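PDB 6JIL: cycloserine biosynthesis protein DcsG from Streptomyces lavendulae, which catalyses the ATP- and magnesium-dependent cyclisation of O-ureido-D-serine to the antibiotic D-cycloserine, releasing ammonia, carbon dioxide, ADP and phosphate. Local coordinates for residues A[36-41]-A[64-69]; A[57-62]-A[272-277]; A[147-152]-A[175-180]. All blocks are in the same frame, centred on the assembly; numbering follows the deposited sequence.

Interaction 1: A[36-41]-A[64-69]; sequences CDWEDG and AEFLAF
An aromatic cluster of W38, F66 and F69 ties the turn that follows the outermost strand 33-37 of the N-terminal parallel sheet to helix 63-76. W38 meets both phenylalanines, each in a different way. F66 meets it edge-on: CD1 of F66 sits over the centre of the indole, 3.7 Å from CD2 of W38, and the two rings stand almost perpendicular (87°) in a T-shaped pair. CB of F66 adds a CH-pi contact over the same six-membered ring. Further along the indole, CZ3 of W38 reaches the helix backbone, 3.6 Å from CA of F66, and brushes past E65.

With F69 the roles are reversed, for this ring offers its face. CB of W38 lies 3.5 Å from the centroid of the F69 ring, close to the ring normal, while the indole edge tilts toward the same ring with planes 57° apart. Both contacts depend on the W38 torsion: with chi1 at 62°, CG stands between the backbone N and the carbonyl carbon, sending the indole toward F66 and leaving CB against F69.

The far face of the indole is covered by CG of E39. That residue follows W38 in a type I turn, D37 to D40, where an Asx turn bonds N of E39 to OD2 of D37 at 2.8 Å. The indole NE1 is satisfied by D9. No hydrogen bond joins the two segments, so turn and helix are held here by ring faces, ring edges and CH-pi contacts, with the indole's polar atom directed to a different partner.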
loop_
_atom_site.group_PDB
_atom_site.type_symbol
_atom_site.label_atom_id
_atom_site.label_comp_id
_atom_site.label_asym_id
_atom_site.label_seq_id
_atom_site.Cartn_x
_atom_site.Cartn_y
_atom_site.Cartn_z
ATOM N N CYS A 36 -17.348 -9.587 -2.540
ATOM C CA CYS A 36 -17.839 -9.029 -3.798
ATOM C C CYS A 36 -16.747 -8.587 -4.765
ATOM O O CYS A 36 -15.771 -7.957 -4.365
ATOM C CB CYS A 36 -18.736 -7.823 -3.515
ATOM S SG CYS A 36 -20.094 -8.149 -2.403
ATOM N N ASP A 37 -16.930 -8.904 -6.042
ATOM C CA ASP A 37 -15.983 -8.505 -7.067
ATOM C C ASP A 37 -16.424 -7.111 -7.511
ATOM O O ASP A 37 -17.592 -6.909 -7.836
ATOM C CB ASP A 37 -16.036 -9.489 -8.238
ATOM C CG ASP A 37 -15.011 -9.177 -9.308
ATOM O OD1 ASP A 37 -14.643 -10.100 -10.061
ATOM O OD2 ASP A 37 -14.577 -8.010 -9.406
ATOM N N TRP A 38 -15.507 -6.146 -7.520
ATOM C CA TRP A 38 -15.891 -4.795 -7.905
ATOM C C TRP A 38 -16.319 -4.671 -9.364
ATOM O O TRP A 38 -16.969 -3.688 -9.738
ATOM C CB TRP A 38 -14.776 -3.782 -7.585
ATOM C CG TRP A 38 -13.480 -3.993 -8.309
ATOM C CD1 TRP A 38 -12.530 -4.935 -8.039
ATOM C CD2 TRP A 38 -12.977 -3.221 -9.408
ATOM N NE1 TRP A 38 -11.463 -4.793 -8.895
ATOM C CE2 TRP A 38 -11.711 -3.750 -9.747
ATOM C CE3 TRP A 38 -13.473 -2.130 -10.139
ATOM C CZ2 TRP A 38 -10.930 -3.228 -10.787
ATOM C CZ3 TRP A 38 -12.690 -1.606 -11.181
ATOM C CH2 TRP A 38 -11.435 -2.158 -11.490
ATOM N N GLU A 39 -15.967 -5.662 -10.182
ATOM C CA GLU A 39 -16.334 -5.646 -11.601
ATOM C C GLU A 39 -17.570 -6.491 -11.912
ATOM O O GLU A 39 -17.921 -6.696 -13.070
ATOM C CB GLU A 39 -15.152 -6.104 -12.463
ATOM C CG GLU A 39 -14.100 -5.014 -12.642
ATOM C CD GLU A 39 -12.870 -5.469 -13.404
ATOM O OE1 GLU A 39 -12.268 -4.621 -14.104
ATOM O OE2 GLU A 39 -12.494 -6.660 -13.295
ATOM N N ASP A 40 -18.228 -6.981 -10.867
ATOM C CA ASP A 40 -19.430 -7.788 -11.030
ATOM C C ASP A 40 -20.639 -6.857 -11.105
ATOM O O ASP A 40 -21.091 -6.325 -10.094
ATOM C CB ASP A 40 -19.570 -8.739 -9.845
ATOM C CG ASP A 40 -20.782 -9.640 -9.954
ATOM O OD1 ASP A 40 -20.938 -10.509 -9.070
ATOM O OD2 ASP A 40 -21.572 -9.484 -10.909
ATOM N N GLY A 41 -21.160 -6.664 -12.310
ATOM C CA GLY A 41 -22.296 -5.778 -12.492
ATOM C C GLY A 41 -23.602 -6.236 -11.868
ATOM O O GLY A 41 -24.562 -5.472 -11.829
ATOM N N ALA A 64 -8.135 4.428 -12.784
ATOM C CA ALA A 64 -9.283 5.307 -12.979
ATOM C C ALA A 64 -10.603 4.553 -12.840
ATOM O O ALA A 64 -11.555 5.070 -12.252
ATOM C CB ALA A 64 -9.210 5.983 -14.353
ATOM N N GLU A 65 -10.654 3.338 -13.383
ATOM C CA GLU A 65 -11.860 2.514 -13.326
ATOM C C GLU A 65 -12.256 2.175 -11.897
ATOM O O GLU A 65 -13.436 2.240 -11.547
ATOM C CB GLU A 65 -11.674 1.202 -14.101
ATOM C CG GLU A 65 -11.692 1.330 -15.616
ATOM C CD GLU A 65 -10.443 1.983 -16.182
ATOM O OE1 GLU A 65 -10.325 2.056 -17.424
ATOM O OE2 GLU A 65 -9.577 2.420 -15.396
ATOM N N PHE A 66 -11.271 1.812 -11.079
ATOM C CA PHE A 66 -11.530 1.448 -9.692
ATOM C C PHE A 66 -11.948 2.664 -8.872
ATOM O O PHE A 66 -12.849 2.578 -8.032
ATOM C CB PHE A 66 -10.292 0.805 -9.054
ATOM C CG PHE A 66 -10.503 0.396 -7.622
ATOM C CD1 PHE A 66 -11.341 -0.668 -7.306
ATOM C CD2 PHE A 66 -9.918 1.110 -6.586
ATOM C CE1 PHE A 66 -11.594 -1.007 -5.982
ATOM C CE2 PHE A 66 -10.167 0.775 -5.257
ATOM C CZ PHE A 66 -11.005 -0.281 -4.955
ATOM N N LEU A 67 -11.283 3.790 -9.111
ATOM C CA LEU A 67 -11.603 5.020 -8.402
ATOM C C LEU A 67 -13.043 5.420 -8.719
ATOM O O LEU A 67 -13.768 5.890 -7.843
ATOM C CB LEU A 67 -10.639 6.138 -8.813
ATOM C CG LEU A 67 -9.314 6.239 -8.053
ATOM C CD1 LEU A 67 -8.616 4.906 -8.070
ATOM C CD2 LEU A 67 -8.414 7.309 -8.678
ATOM N N ALA A 68 -13.459 5.220 -9.968
ATOM C CA ALA A 68 -14.818 5.555 -10.389
ATOM C C ALA A 68 -15.807 4.635 -9.678
ATOM O O ALA A 68 -16.890 5.054 -9.264
ATOM C CB ALA A 68 -14.951 5.408 -11.907
ATOM N N PHE A 69 -15.416 3.373 -9.542
ATOM C CA PHE A 69 -16.243 2.380 -8.877
ATOM C C PHE A 69 -16.465 2.812 -7.436
ATOM O O PHE A 69 -17.592 2.873 -6.966
ATOM C CB PHE A 69 -15.555 1.013 -8.911
ATOM C CG PHE A 69 -16.090 0.040 -7.900
ATOM C CD1 PHE A 69 -17.295 -0.613 -8.111
ATOM C CD2 PHE A 69 -15.388 -0.213 -6.723
ATOM C CE1 PHE A 69 -17.798 -1.514 -7.158
ATOM C CE2 PHE A 69 -15.880 -1.109 -5.765
ATOM C CZ PHE A 69 -17.085 -1.758 -5.985
#

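Interaction 2: A[57-62]-A[272-277]; sequences WTWAER and LCEPSL
E274 takes an indole N-H from each of two tryptophans, W57 and W59, through two different acceptor groups. Its backbone O receives NE1 of W57 at 3.0 Å in a nearly straight bond (167°), with the oxygen lying at the indole edge, close to the ring plane. Its carboxylate receives the other: NE1 of W59 stands 2.8 Å from OE2 of E274. This second bond is more bent, 138° at the hydrogen, and the donor comes from above the carboxylate plane, which is steeply turned from the W59 ring. CD1 of W57 also approaches OE2 of E274, at 3.4 Å, so both indoles approach this oxygen. A side chain bent at chi2, with CG placed between the backbone N and the carbonyl carbon, brings this carboxylate to the tryptophans while the carbonyl faces W57. F53 packs against the same glutamate.

The tryptophans belong to the 3-10 segment between strand 50-55 and helix 63-76, and E274 to the loop that follows strand 265-271 of the ATP-grasp region. The junction lies beside the active site: R220 and R254, both inferred to be catalytic, hydrogen-bond OG and O of S276, respectively.

Packing is looser toward S276, where W57 is only partly buried. CZ2 of W57 comes no nearer than 4.2 Å to CA of S276, an oblique approach that is neither stack nor hydrogen bond. W57 also rests on S12 and I15, whereas the buried ring of W59 meets F66.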
loop_
_atom_site.group_PDB
_atom_site.type_symbol
_atom_site.label_atom_id
_atom_site.label_comp_id
_atom_site.label_asym_id
_atom_site.label_seq_id
_atom_site.Cartn_x
_atom_site.Cartn_y
_atom_site.Cartn_z
ATOM N N TRP A 57 -7.183 -5.962 -6.098
ATOM C CA TRP A 57 -5.848 -5.629 -6.559
ATOM C C TRP A 57 -5.567 -5.405 -8.032
ATOM O O TRP A 57 -4.467 -4.967 -8.383
ATOM C CB TRP A 57 -4.848 -6.610 -5.949
ATOM C CG TRP A 57 -4.854 -6.525 -4.435
ATOM C CD1 TRP A 57 -5.086 -5.407 -3.675
ATOM C CD2 TRP A 57 -4.618 -7.591 -3.510
ATOM N NE1 TRP A 57 -5.015 -5.713 -2.340
ATOM C CE2 TRP A 57 -4.727 -7.046 -2.208
ATOM C CE3 TRP A 57 -4.325 -8.951 -3.651
ATOM C CZ2 TRP A 57 -4.554 -7.817 -1.058
ATOM C CZ3 TRP A 57 -4.153 -9.721 -2.503
ATOM C CH2 TRP A 57 -4.268 -9.150 -1.225
ATOM N N THR A 58 -6.538 -5.673 -8.900
ATOM C CA THR A 58 -6.300 -5.416 -10.311
ATOM C C THR A 58 -6.527 -3.923 -10.563
ATOM O O THR A 58 -6.442 -3.458 -11.696
ATOM C CB THR A 58 -7.233 -6.249 -11.241
ATOM O OG1 THR A 58 -8.605 -5.960 -10.952
ATOM C CG2 THR A 58 -6.971 -7.728 -11.057
ATOM N N TRP A 59 -6.810 -3.171 -9.502
ATOM C CA TRP A 59 -7.025 -1.736 -9.655
ATOM C C TRP A 59 -5.747 -1.120 -10.199
ATOM O O TRP A 59 -5.779 -0.068 -10.840
ATOM C CB TRP A 59 -7.388 -1.068 -8.319
ATOM C CG TRP A 59 -6.267 -1.011 -7.309
ATOM C CD1 TRP A 59 -6.018 -1.901 -6.298
ATOM C CD2 TRP A 59 -5.228 -0.027 -7.235
ATOM N NE1 TRP A 59 -4.890 -1.534 -5.605
ATOM C CE2 TRP A 59 -4.383 -0.389 -6.159
ATOM C CE3 TRP A 59 -4.927 1.125 -7.975
ATOM C CZ2 TRP A 59 -3.255 0.358 -5.807
ATOM C CZ3 TRP A 59 -3.803 1.866 -7.624
ATOM C CH2 TRP A 59 -2.982 1.477 -6.549
ATOM N N ALA A 60 -4.623 -1.784 -9.938
ATOM C CA ALA A 60 -3.323 -1.318 -10.406
ATOM C C ALA A 60 -3.234 -1.349 -11.927
ATOM O O ALA A 60 -2.364 -0.709 -12.509
ATOM C CB ALA A 60 -2.212 -2.170 -9.810
ATOM N N GLU A 61 -4.128 -2.106 -12.558
ATOM C CA GLU A 61 -4.166 -2.222 -14.016
ATOM C C GLU A 61 -5.163 -1.241 -14.609
ATOM O O GLU A 61 -5.072 -0.891 -15.784
ATOM C CB GLU A 61 -4.565 -3.634 -14.435
ATOM C CG GLU A 61 -3.443 -4.629 -14.372
ATOM C CD GLU A 61 -3.944 -6.046 -14.476
ATOM O OE1 GLU A 61 -4.773 -6.320 -15.373
ATOM O OE2 GLU A 61 -3.507 -6.890 -13.661
ATOM N N ARG A 62 -6.118 -0.811 -13.796
ATOM C CA ARG A 62 -7.130 0.133 -14.243
ATOM C C ARG A 62 -7.538 1.032 -13.079
ATOM O O ARG A 62 -8.652 0.965 -12.567
ATOM C CB ARG A 62 -8.336 -0.619 -14.818
ATOM C CG ARG A 62 -8.737 -1.869 -14.052
ATOM C CD ARG A 62 -9.863 -2.607 -14.767
ATOM N NE ARG A 62 -9.485 -3.015 -16.120
ATOM C CZ ARG A 62 -8.600 -3.972 -16.400
ATOM N NH1 ARG A 62 -7.993 -4.635 -15.418
ATOM N NH2 ARG A 62 -8.320 -4.268 -17.666
ATOM N N LEU A 272 -3.443 1.930 3.262
ATOM C CA LEU A 272 -4.575 2.204 4.131
ATOM C C LEU A 272 -5.932 1.884 3.530
ATOM O O LEU A 272 -6.931 1.803 4.248
ATOM C CB LEU A 272 -4.540 3.675 4.529
ATOM C CG LEU A 272 -3.148 4.126 4.963
ATOM C CD1 LEU A 272 -3.174 5.597 5.295
ATOM C CD2 LEU A 272 -2.689 3.299 6.160
ATOM N N CYS A 273 -5.971 1.705 2.215
ATOM C CA CYS A 273 -7.224 1.428 1.531
ATOM C C CYS A 273 -7.543 -0.052 1.435
ATOM O O CYS A 273 -8.528 -0.503 2.007
ATOM C CB CYS A 273 -7.201 2.031 0.133
ATOM S SG CYS A 273 -8.728 1.773 -0.769
ATOM N N GLU A 274 -6.715 -0.794 0.701
ATOM C CA GLU A 274 -6.900 -2.233 0.526
ATOM C C GLU A 274 -5.576 -2.976 0.751
ATOM O O GLU A 274 -5.027 -3.586 -0.163
ATOM C CB GLU A 274 -7.430 -2.520 -0.881
ATOM C CG GLU A 274 -6.873 -1.611 -1.965
ATOM C CD GLU A 274 -5.357 -1.543 -1.962
ATOM O OE1 GLU A 274 -4.785 -0.954 -1.018
ATOM O OE2 GLU A 274 -4.735 -2.083 -2.900
ATOM N N PRO A 275 -5.056 -2.943 1.984
ATOM C CA PRO A 275 -3.794 -3.606 2.308
ATOM C C PRO A 275 -3.835 -5.095 2.572
ATOM O O PRO A 275 -4.825 -5.641 3.074
ATOM C CB PRO A 275 -3.362 -2.884 3.563
ATOM C CG PRO A 275 -4.687 -2.748 4.284
ATOM C CD PRO A 275 -5.583 -2.238 3.172
ATOM N N SER A 276 -2.742 -5.752 2.220
ATOM C CA SER A 276 -2.597 -7.149 2.551
ATOM C C SER A 276 -2.206 -6.909 4.009
ATOM O O SER A 276 -1.336 -6.075 4.292
ATOM C CB SER A 276 -1.436 -7.770 1.785
ATOM O OG SER A 276 -0.921 -8.902 2.468
ATOM N N LEU A 277 -2.854 -7.601 4.933
ATOM C CA LEU A 277 -2.573 -7.394 6.353
ATOM C C LEU A 277 -1.734 -8.472 7.042
ATOM O O LEU A 277 -1.270 -8.261 8.158
ATOM C CB LEU A 277 -3.898 -7.203 7.092
ATOM C CG LEU A 277 -4.674 -5.960 6.645
ATOM C CD1 LEU A 277 -6.134 -6.067 7.051
ATOM C CD2 LEU A 277 -4.039 -4.722 7.262
#

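Interaction 3: A[147-152]-A[175-180]; sequences VQRYQR and QPYVES. With ADP (adenosine-5'-diphosphate), chain G.
N6 of the ADP adenine is held by two oxygens, donating to O of P176 at 3.0 Å and to OE1 of Q175 at 3.2 Å. The neighbouring ring nitrogen is read by the backbone: N of V178 gives a nearly straight hydrogen bond to N1 of ADP, 2.9 Å long. Together these bonds read the N6 amino group and N1 of adenine. K137 also binds OE1 of Q175, which helps to fix the amide.

Y177, between P176 and V178 in sequence, is contacted on both ring faces. Over the rim of one face stands the C2 corner of the adenine, with CE1 of Y177 3.3 Å from C2 of ADP. On the opposite face the R149 guanidinium lies flat, its plane only 15° from the ring, and CZ of R149 is 3.7 Å from the ring centroid, a stacked cation-pi contact. R149 reaches across from strand 148-151 because its chain is extended from CG to NE, and CD adds a CH-pi contact on the way.

Salt bridges with E133 and D182 hold the guanidinium, and D182 also bonds OH of Y177; this network probably limits rotation of both groups. V147 approaches the ribose oxygen O4' of ADP. Adenine recognition by the backbone of a segment following a strand of the antiparallel sheet is characteristic of the nucleotide site of the ATP-grasp fold.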
loop_
_atom_site.group_PDB
_atom_site.type_symbol
_atom_site.label_atom_id
_atom_site.label_comp_id
_atom_site.label_asym_id
_atom_site.label_seq_id
_atom_site.Cartn_x
_atom_site.Cartn_y
_atom_site.Cartn_z
ATOM N N VAL A 147 7.581 -1.993 -11.289
ATOM C CA VAL A 147 8.633 -1.505 -10.415
ATOM C C VAL A 147 9.938 -2.103 -10.909
ATOM O O VAL A 147 10.004 -3.305 -11.174
ATOM C CB VAL A 147 8.411 -1.949 -8.964
ATOM C CG1 VAL A 147 9.570 -1.497 -8.110
ATOM C CG2 VAL A 147 7.103 -1.378 -8.440
ATOM N N GLN A 148 10.971 -1.274 -11.042
ATOM C CA GLN A 148 12.261 -1.757 -11.522
ATOM C C GLN A 148 13.475 -1.090 -10.875
ATOM O O GLN A 148 13.421 0.057 -10.424
ATOM C CB GLN A 148 12.356 -1.612 -13.050
ATOM C CG GLN A 148 11.288 -2.381 -13.823
ATOM C CD GLN A 148 11.554 -2.442 -15.324
ATOM O OE1 GLN A 148 10.670 -2.797 -16.110
ATOM N NE2 GLN A 148 12.776 -2.105 -15.725
ATOM N N ARG A 149 14.575 -1.838 -10.868
ATOM C CA ARG A 149 15.849 -1.422 -10.298
ATOM C C ARG A 149 16.840 -1.099 -11.418
ATOM O O ARG A 149 16.922 -1.825 -12.410
ATOM C CB ARG A 149 16.376 -2.566 -9.427
ATOM C CG ARG A 149 17.715 -2.354 -8.780
ATOM C CD ARG A 149 18.081 -3.595 -7.982
ATOM N NE ARG A 149 19.324 -3.435 -7.236
ATOM C CZ ARG A 149 19.694 -4.233 -6.243
ATOM N NH1 ARG A 149 18.918 -5.244 -5.879
ATOM N NH2 ARG A 149 20.830 -4.008 -5.602
ATOM N N TYR A 150 17.585 -0.010 -11.265
ATOM C CA TYR A 150 18.567 0.388 -12.277
ATOM C C TYR A 150 19.875 0.918 -11.697
ATOM O O TYR A 150 19.884 1.570 -10.651
ATOM C CB TYR A 150 18.017 1.496 -13.193
ATOM C CG TYR A 150 16.722 1.192 -13.910
ATOM C CD1 TYR A 150 15.486 1.435 -13.304
ATOM C CD2 TYR A 150 16.734 0.681 -15.207
ATOM C CE1 TYR A 150 14.288 1.172 -13.982
ATOM C CE2 TYR A 150 15.557 0.418 -15.888
ATOM C CZ TYR A 150 14.339 0.663 -15.277
ATOM O OH TYR A 150 13.186 0.399 -15.975
ATOM N N GLN A 151 20.973 0.641 -12.394
ATOM C CA GLN A 151 22.283 1.154 -12.010
ATOM C C GLN A 151 22.206 2.578 -12.553
ATOM O O GLN A 151 21.562 2.796 -13.575
ATOM C CB GLN A 151 23.390 0.372 -12.720
ATOM C CG GLN A 151 23.583 -1.046 -12.208
ATOM C CD GLN A 151 24.431 -1.894 -13.143
ATOM O OE1 GLN A 151 24.867 -2.990 -12.784
ATOM N NE2 GLN A 151 24.659 -1.394 -14.354
ATOM N N ARG A 152 22.841 3.545 -11.898
ATOM C CA ARG A 152 22.740 4.927 -12.366
ATOM C C ARG A 152 23.161 5.177 -13.811
ATOM O O ARG A 152 22.775 6.183 -14.409
ATOM C CB ARG A 152 23.508 5.882 -11.447
ATOM C CG ARG A 152 25.015 5.736 -11.458
ATOM C CD ARG A 152 25.638 7.048 -11.025
ATOM N NE ARG A 152 24.962 7.576 -9.848
ATOM C CZ ARG A 152 24.610 8.848 -9.690
ATOM N NH1 ARG A 152 24.868 9.743 -10.635
ATOM N NH2 ARG A 152 23.981 9.225 -8.590
ATOM N N GLN A 175 13.294 6.863 -6.726
ATOM C CA GLN A 175 13.903 6.779 -5.399
ATOM C C GLN A 175 15.263 6.116 -5.479
ATOM O O GLN A 175 15.508 5.272 -6.337
ATOM C CB GLN A 175 13.060 5.938 -4.427
ATOM C CG GLN A 175 11.602 6.292 -4.307
ATOM C CD GLN A 175 10.858 5.338 -3.385
ATOM O OE1 GLN A 175 10.968 4.119 -3.516
ATOM N NE2 GLN A 175 10.091 5.888 -2.454
ATOM N N PRO A 176 16.178 6.504 -4.586
ATOM C CA PRO A 176 17.483 5.855 -4.637
ATOM C C PRO A 176 17.249 4.444 -4.110
ATOM O O PRO A 176 16.351 4.234 -3.296
ATOM C CB PRO A 176 18.318 6.688 -3.676
ATOM C CG PRO A 176 17.303 7.177 -2.681
ATOM C CD PRO A 176 16.159 7.580 -3.581
ATOM N N TYR A 177 18.028 3.479 -4.579
ATOM C CA TYR A 177 17.874 2.115 -4.101
ATOM C C TYR A 177 18.464 1.997 -2.696
ATOM O O TYR A 177 19.655 2.243 -2.499
ATOM C CB TYR A 177 18.593 1.125 -5.021
ATOM C CG TYR A 177 18.282 -0.302 -4.659
ATOM C CD1 TYR A 177 17.089 -0.898 -5.069
ATOM C CD2 TYR A 177 19.133 -1.036 -3.836
ATOM C CE1 TYR A 177 16.749 -2.187 -4.663
ATOM C CE2 TYR A 177 18.800 -2.328 -3.421
ATOM C CZ TYR A 177 17.605 -2.895 -3.835
ATOM O OH TYR A 177 17.250 -4.154 -3.409
ATOM N N VAL A 178 17.627 1.628 -1.728
ATOM C CA VAL A 178 18.056 1.461 -0.338
ATOM C C VAL A 178 18.830 0.149 -0.241
ATOM O O VAL A 178 18.252 -0.935 -0.299
ATOM C CB VAL A 178 16.834 1.438 0.612
ATOM C CG1 VAL A 178 17.264 1.067 2.032
ATOM C CG2 VAL A 178 16.159 2.804 0.604
ATOM N N GLU A 179 20.144 0.270 -0.095
ATOM C CA GLU A 179 21.057 -0.868 -0.036
ATOM C C GLU A 179 20.793 -1.946 1.008
ATOM O O GLU A 179 21.091 -3.120 0.772
ATOM C CB GLU A 179 22.494 -0.358 0.119
ATOM C CG GLU A 179 22.901 0.647 -0.958
ATOM C CD GLU A 179 24.379 1.002 -0.910
ATOM O OE1 GLU A 179 24.860 1.443 0.158
ATOM O OE2 GLU A 179 25.061 0.842 -1.945
ATOM N N SER A 180 20.245 -1.572 2.158
ATOM C CA SER A 180 19.990 -2.566 3.194
ATOM C C SER A 180 18.924 -3.573 2.788
ATOM O O SER A 180 18.890 -4.675 3.312
ATOM C CB SER A 180 19.563 -1.896 4.503
ATOM O OG SER A 180 18.244 -1.388 4.413
HETATM P PB ADP G . 4.445 -1.895 -4.334
HETATM O O1B ADP G . 4.839 -3.068 -3.298
HETATM O O2B ADP G . 3.193 -1.172 -3.844
HETATM O O3B ADP G . 4.164 -2.530 -5.714
HETATM P PA ADP G . 6.862 -0.948 -3.426
HETATM O O1A ADP G . 7.259 0.382 -2.968
HETATM O O2A ADP G . 6.453 -1.800 -2.148
HETATM O O3A ADP G . 5.631 -0.780 -4.486
HETATM O "O5'" ADP G . 8.108 -1.603 -4.205
HETATM C "C5'" ADP G . 7.905 -3.011 -4.334
HETATM C "C4'" ADP G . 9.189 -3.731 -3.903
HETATM O "O4'" ADP G . 10.324 -3.191 -4.618
HETATM C "C3'" ADP G . 9.458 -3.533 -2.416
HETATM O "O3'" ADP G . 8.841 -4.545 -1.628
HETATM C "C2'" ADP G . 10.986 -3.552 -2.335
HETATM O "O2'" ADP G . 11.490 -4.878 -2.146
HETATM C "C1'" ADP G . 11.423 -2.942 -3.687
HETATM N N9 ADP G . 11.708 -1.484 -3.562
HETATM C C8 ADP G . 10.935 -0.445 -4.021
HETATM N N7 ADP G . 11.515 0.695 -3.789
HETATM C C5 ADP G . 12.692 0.479 -3.167
HETATM C C6 ADP G . 13.823 1.288 -2.872
HETATM N N6 ADP G . 13.770 2.665 -3.034
HETATM N N1 ADP G . 14.953 0.690 -2.450
HETATM C C2 ADP G . 15.038 -0.634 -2.308
HETATM N N3 ADP G . 14.008 -1.433 -2.579
HETATM C C4 ADP G . 12.833 -0.931 -3.004
#

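How the interactions relate
Interactions 1 and 2 adjoin, with centres 12 Å apart, and their segments alternate along the chain. They meet where the F66 ring packs on W59 and W38 lies against T58 and R62. Interaction 1 stays within the N-terminal part, joining strand 33-37 to helix 63-76; interaction 2 carries that part over to the loop after strand 265-271. Interaction 3 is nested in the long chain excursion closed by interaction 2 and belongs to a separate antiparallel sheet, its centre 23 Å from that of interaction 2 and 33 Å from that of interaction 1. Interaction 3 contacts the adenine of ADP, whereas interaction 2 borders the inferred catalytic arginines, so the two lie on different parts of the active-site region.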